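IPT/TIG domain-containing protein BACOVA_02650 (Bacteroides ovatus, PDB 5E7H) binds polysaccharide at the cell surface of a human gut symbiont and probably captures xyloglucan before its transport into the periplasm for degradation. Local coordinates at residues Asp220-Tyr223 with Gln224-Leu227; Ser197-Gly200 with Lys201-Gly205. One frame throughout, in Å; residues are numbered along the deposited sequence.

Contact 1: Asp220-Tyr223 with Gln224-Leu227; sequences DATY and QDFL. With NA (sodium ion), chain J.
A capping box opens the short helix 223-227 of the xyloglucan-binding domain, with Thr222 as N-cap and Asp225 as its partner. Each residue offers its side chain to the other's backbone N-H; that of Asp225 lies in the first turn, where the helix has no carbonyl of its own to receive it. Thr222 N donates to Asp225 OD2 at 3.2 Å, meeting the carboxylate on its anti side and 26° out of its plane. In return Asp225 N reaches Thr222 OG1 in a weak bond of 3.3 Å. Threonine suits the cap because its OG1, set between the backbone N and the carbonyl carbon (chi1 67°), is brought within bonding distance of Asp225 N. A water takes the N-H of Ala221 and gives a weak bond to Asp225 OD2.

Behind the cap the helical turn begins: Phe226 N binds Thr222 O at 3.1 Å, and Leu227 N binds Tyr223 O at 2.9 Å. Leu227 CG lies over one face of the buried Tyr223 ring, a CH-pi contact 4.2 Å from the ring centroid. The Phe226 ring meets Tyr223 obliquely, the planes 31° apart, and packs edge-to-face with Trp145. Asp220 pairs with Arg229, while Tyr223 OH is bound by Val146 O. At the far end of the turn Leu227 O coordinates a sodium ion at 2.9 Å, a site shared with Asn230 OD1.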
ATOM      1  N   ASP A 220      -5.877  19.514  -7.873  1.00 19.90           N
ATOM      2  CA  ASP A 220      -7.184  19.733  -8.486  1.00 19.17           C
ATOM      3  C   ASP A 220      -8.346  19.516  -7.507  1.00 18.63           C
ATOM      4  O   ASP A 220      -8.195  18.873  -6.470  1.00 19.14           O
ATOM      5  CB  ASP A 220      -7.316  18.809  -9.695  1.00 17.95           C
ATOM      6  CG  ASP A 220      -6.108  18.898 -10.607  1.00 20.69           C
ATOM      7  OD1 ASP A 220      -6.025  19.873 -11.381  1.00 27.50           O
ATOM      8  OD2 ASP A 220      -5.220  18.027 -10.514  1.00 20.61           O
ATOM      9  N   ALA A 221      -9.501  20.073  -7.844  1.00 18.11           N
ATOM     10  CA  ALA A 221     -10.657  20.029  -6.961  1.00 17.58           C
ATOM     11  C   ALA A 221     -11.326  18.658  -6.940  1.00 20.41           C
ATOM     12  O   ALA A 221     -11.600  18.103  -5.866  1.00 19.14           O
ATOM     13  CB  ALA A 221     -11.644  21.082  -7.370  1.00 20.38           C
ATOM     14  N   THR A 222     -11.611  18.117  -8.122  1.00 18.02           N
ATOM     15  CA  THR A 222     -12.296  16.829  -8.235  1.00 15.92           C
ATOM     16  C   THR A 222     -11.500  15.835  -9.068  1.00 14.41           C
ATOM     17  O   THR A 222     -10.538  16.210  -9.755  1.00 15.09           O
ATOM     18  CB  THR A 222     -13.666  16.949  -8.901  1.00 17.87           C
ATOM     19  OG1 THR A 222     -13.477  17.319 -10.274  1.00 19.08           O
ATOM     20  CG2 THR A 222     -14.567  17.992  -8.225  1.00 19.07           C
ATOM     21  N   TYR A 223     -11.911  14.574  -9.006  1.00 14.12           N
ATOM     22  CA  TYR A 223     -11.238  13.522  -9.729  1.00 13.50           C
ATOM     23  C   TYR A 223     -11.291  13.814 -11.239  1.00 14.13           C
ATOM     24  O   TYR A 223     -10.284  13.622 -11.929  1.00 15.38           O
ATOM     25  CB  TYR A 223     -11.853  12.156  -9.354  1.00 13.78           C
ATOM     26  CG  TYR A 223     -11.085  10.995  -9.869  1.00 12.71           C
ATOM     27  CD1 TYR A 223      -9.746  10.805  -9.541  1.00 13.33           C
ATOM     28  CD2 TYR A 223     -11.687  10.092 -10.710  1.00 12.90           C
ATOM     29  CE1 TYR A 223      -9.027   9.727 -10.061  1.00 13.83           C
ATOM     30  CE2 TYR A 223     -10.988   9.011 -11.226  1.00 13.37           C
ATOM     31  CZ  TYR A 223      -9.668   8.835 -10.914  1.00 12.94           C
ATOM     32  OH  TYR A 223      -8.933   7.772 -11.419  1.00 14.30           O
ATOM     33  N   GLN A 224     -12.416  14.304 -11.750  1.00 14.61           N
ATOM     34  CA  GLN A 224     -12.500  14.631 -13.181  1.00 16.44           C
ATOM     35  C   GLN A 224     -11.507  15.722 -13.566  1.00 16.76           C
ATOM     36  O   GLN A 224     -10.922  15.698 -14.658  1.00 15.62           O
ATOM     37  CB  GLN A 224     -13.909  15.069 -13.567  1.00 16.66           C
ATOM     38  CG  GLN A 224     -14.089  15.269 -15.090  1.00 16.70           C
ATOM     39  CD  GLN A 224     -13.844  13.982 -15.850  1.00 16.54           C
ATOM     40  OE1 GLN A 224     -14.758  13.193 -16.070  1.00 19.60           O
ATOM     41  NE2 GLN A 224     -12.601  13.773 -16.276  1.00 16.82           N
ATOM     42  N   ASP A 225     -11.322  16.711 -12.701  1.00 16.79           N
ATOM     43  CA  ASP A 225     -10.360  17.775 -13.006  1.00 17.50           C
ATOM     44  C   ASP A 225      -8.933  17.215 -13.120  1.00 16.34           C
ATOM     45  O   ASP A 225      -8.138  17.609 -13.994  1.00 17.95           O
ATOM     46  CB  ASP A 225     -10.406  18.857 -11.928  1.00 17.09           C
ATOM     47  CG  ASP A 225     -11.734  19.579 -11.875  1.00 23.81           C
ATOM     48  OD1 ASP A 225     -12.344  19.850 -12.936  1.00 23.46           O
ATOM     49  OD2 ASP A 225     -12.173  19.869 -10.745  1.00 29.27           O
ATOM     50  N   PHE A 226      -8.591  16.298 -12.219  1.00 14.48           N
ATOM     51  CA  PHE A 226      -7.321  15.600 -12.225  1.00 14.96           C
ATOM     52  C   PHE A 226      -7.157  14.815 -13.525  1.00 16.20           C
ATOM     53  O   PHE A 226      -6.118  14.910 -14.198  1.00 15.48           O
ATOM     54  CB  PHE A 226      -7.259  14.702 -10.978  1.00 14.30           C
ATOM     55  CG  PHE A 226      -6.217  13.607 -11.019  1.00 12.64           C
ATOM     56  CD1 PHE A 226      -4.875  13.892 -10.849  1.00 15.95           C
ATOM     57  CD2 PHE A 226      -6.606  12.285 -11.188  1.00 14.61           C
ATOM     58  CE1 PHE A 226      -3.919  12.848 -10.861  1.00 16.14           C
ATOM     59  CE2 PHE A 226      -5.674  11.263 -11.191  1.00 15.38           C
ATOM     60  CZ  PHE A 226      -4.335  11.550 -11.031  1.00 15.92           C
ATOM     61  N   LEU A 227      -8.185  14.063 -13.907  1.00 13.82           N
ATOM     62  CA  LEU A 227      -8.108  13.273 -15.138  1.00 14.25           C
ATOM     63  C   LEU A 227      -7.923  14.190 -16.350  1.00 14.85           C
ATOM     64  O   LEU A 227      -7.226  13.823 -17.301  1.00 15.27           O
ATOM     65  CB  LEU A 227      -9.344  12.405 -15.315  1.00 14.72           C
ATOM     66  CG  LEU A 227      -9.516  11.260 -14.300  1.00 14.23           C
ATOM     67  CD1 LEU A 227     -10.837  10.542 -14.592  1.00 15.11           C
ATOM     68  CD2 LEU A 227      -8.360  10.286 -14.292  1.00 15.99           C
TER
HETATM   69 NA    NA J 509      -7.152  12.208 -19.718  0.50 57.09          NA
HETATM   70  O   HOH W   1      -9.586  21.935 -10.121  1.00 25.95           O

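Contact 2: Ser197-Gly200 with Lys201-Gly205; sequences SFTG and KTETG
The hydroxyl of Thr199 closes a small turn on the protein surface by working in two directions at once. As acceptor it takes the N-H of Lys201, two residues on, with OG1 and N 3.1 Å apart and an N-H...O angle of 161°; this is the bond of an ST turn. As donor it hydrogen-bonds to Glu203, where OG1 and OE1 lie just 2.6 Å apart and the anti lone pair of the carboxylate oxygen is used. Threonine fits because a hydroxyl can accept and donate at once; a chi1 of 68° swings OG1 over toward Lys201 N. Gly200, between the bonded residues, takes a positive phi of 78°, a backbone shape easily adopted without a side chain. This is the tight part of the contact, and the methyl joins it: Thr199 CG2 is 3.3 Å from Glu203 OE1.

The other side is looser. The aliphatic stem of Lys201, bent along its length, touches the turn with CD 3.3 Å from Thr199 O, while the amine end leads away from it on the exposed side. Glu203 bends at chi2 to bring its carboxylate back to the threonine, and its second oxygen, OE2, forms a long, weak ion pair with Lys206. With an alanine here instead of Glu203, the Thr199 hydroxyl would probably lose its acceptor, keeping the bond from Lys201 N, and Lys206 would lose this weak mate.

The turn lies in the loop between strands 189-192 and 207-213. Glu203 rests on Met208 of strand 207-213, Ser197 OG binds Gln209 of the same strand, and Phe198 reaches across to Thr20 and Thr22 on strand 18-24 of the IPT/TIG domain.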
ATOM      1  N   SER A 197       0.305   2.865   7.652  1.00 16.86           N
ATOM      2  CA  SER A 197      -1.037   3.378   7.913  1.00 16.92           C
ATOM      3  C   SER A 197      -1.653   2.709   9.141  1.00 19.80           C
ATOM      4  O   SER A 197      -2.591   3.234   9.748  1.00 21.55           O
ATOM      5  CB  SER A 197      -1.926   3.165   6.704  1.00 18.10           C
ATOM      6  OG  SER A 197      -2.074   1.794   6.389  1.00 19.95           O
ATOM      7  N   PHE A 198      -1.111   1.555   9.509  1.00 17.84           N
ATOM      8  CA  PHE A 198      -1.641   0.764  10.612  1.00 18.61           C
ATOM      9  C   PHE A 198      -1.018   1.148  11.952  1.00 20.91           C
ATOM     10  O   PHE A 198      -1.718   1.234  12.968  1.00 23.87           O
ATOM     11  CB  PHE A 198      -1.412  -0.725  10.306  1.00 19.26           C
ATOM     12  CG  PHE A 198      -2.128  -1.683  11.228  1.00 20.34           C
ATOM     13  CD1 PHE A 198      -3.506  -1.676  11.333  1.00 18.08           C
ATOM     14  CD2 PHE A 198      -1.411  -2.644  11.917  1.00 21.58           C
ATOM     15  CE1 PHE A 198      -4.151  -2.593  12.150  1.00 22.57           C
ATOM     16  CE2 PHE A 198      -2.041  -3.553  12.730  1.00 27.62           C
ATOM     17  CZ  PHE A 198      -3.411  -3.530  12.849  1.00 26.03           C
ATOM     18  N   THR A 199       0.299   1.349  11.976  1.00 20.17           N
ATOM     19  CA  THR A 199       1.014   1.613  13.240  1.00 22.76           C
ATOM     20  C   THR A 199       1.533   3.041  13.389  1.00 26.84           C
ATOM     21  O   THR A 199       1.877   3.467  14.501  1.00 27.91           O
ATOM     22  CB  THR A 199       2.225   0.691  13.396  1.00 22.95           C
ATOM     23  OG1 THR A 199       3.202   1.035  12.405  1.00 21.77           O
ATOM     24  CG2 THR A 199       1.834  -0.769  13.235  1.00 26.14           C
ATOM     25  N   GLY A 200       1.613   3.769  12.278  1.00 23.15           N
ATOM     26  CA  GLY A 200       2.178   5.109  12.273  1.00 25.58           C
ATOM     27  C   GLY A 200       3.700   5.131  12.302  1.00 29.94           C
ATOM     28  O   GLY A 200       4.298   6.213  12.324  1.00 34.11           O
ATOM     29  N   LYS A 201       4.326   3.956  12.290  1.00 23.77           N
ATOM     30  CA  LYS A 201       5.788   3.843  12.316  1.00 27.98           C
ATOM     31  C   LYS A 201       6.388   3.351  10.999  1.00 21.94           C
ATOM     32  O   LYS A 201       5.710   2.719  10.193  1.00 20.20           O
ATOM     33  CB  LYS A 201       6.225   2.895  13.437  1.00 35.18           C
ATOM     34  CG  LYS A 201       5.977   3.454  14.840  1.00 42.27           C
ATOM     35  CD  LYS A 201       4.872   2.713  15.570  1.00 60.40           C
ATOM     36  CE  LYS A 201       5.414   1.555  16.394  1.00 68.15           C
ATOM     37  NZ  LYS A 201       5.993   2.002  17.695  1.00 75.14           N
ATOM     38  N   THR A 202       7.672   3.634  10.777  1.00 20.96           N
ATOM     39  CA  THR A 202       8.395   3.003   9.673  1.00 19.70           C
ATOM     40  C   THR A 202       8.730   1.569  10.057  1.00 21.20           C
ATOM     41  O   THR A 202       9.741   1.304  10.715  1.00 23.91           O
ATOM     42  CB  THR A 202       9.688   3.768   9.300  1.00 20.46           C
ATOM     43  OG1 THR A 202       9.349   5.114   8.969  1.00 21.66           O
ATOM     44  CG2 THR A 202      10.376   3.116   8.117  1.00 20.84           C
ATOM     45  N   GLU A 203       7.860   0.639   9.680  1.00 18.72           N
ATOM     46  CA  GLU A 203       8.103  -0.771   9.960  1.00 20.85           C
ATOM     47  C   GLU A 203       9.246  -1.227   9.077  1.00 19.03           C
ATOM     48  O   GLU A 203       9.402  -0.731   7.953  1.00 19.22           O
ATOM     49  CB  GLU A 203       6.844  -1.614   9.699  1.00 21.19           C
ATOM     50  CG  GLU A 203       5.640  -1.169  10.521  1.00 24.21           C
ATOM     51  CD  GLU A 203       5.792  -1.422  12.007  1.00 28.36           C
ATOM     52  OE1 GLU A 203       5.154  -0.691  12.804  1.00 28.80           O
ATOM     53  OE2 GLU A 203       6.554  -2.333  12.391  1.00 30.72           O
ATOM     54  N   THR A 204      10.049  -2.154   9.580  1.00 20.60           N
ATOM     55  CA  THR A 204      11.153  -2.698   8.804  1.00 20.07           C
ATOM     56  C   THR A 204      11.100  -4.210   8.710  1.00 20.63           C
ATOM     57  O   THR A 204      10.570  -4.887   9.599  1.00 21.43           O
ATOM     58  CB  THR A 204      12.508  -2.293   9.389  1.00 21.97           C
ATOM     59  OG1 THR A 204      12.614  -2.767  10.732  1.00 25.10           O
ATOM     60  CG2 THR A 204      12.665  -0.761   9.365  1.00 23.50           C
ATOM     61  N   GLY A 205      11.634  -4.733   7.616  1.00 18.52           N
ATOM     62  CA  GLY A 205      11.779  -6.164   7.444  1.00 20.19           C
ATOM     63  C   GLY A 205      10.499  -6.864   7.089  1.00 19.28           C
ATOM     64  O   GLY A 205      10.456  -8.107   7.123  1.00 19.86           O
TER

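Followed from the N terminus, the chain passes through the IPT/TIG domain and enters the xyloglucan-binding domain, where contact 2 comes first. It closes a turn in the loop that leads from strand 189-192, at the border of a five-stranded sheet, to strand 207-213 of the seven-stranded one. After that strand, contact 1 forms at the start of helix 223-227, on the way back to strand 233-240 of the five-stranded sheet. The two contacts stand in series, neither nested nor crossing, on opposite sides of the chain's centre. The centres of contacts 1 and 2 are about 30 Å apart, and strand 207-213 lies between them along the chain.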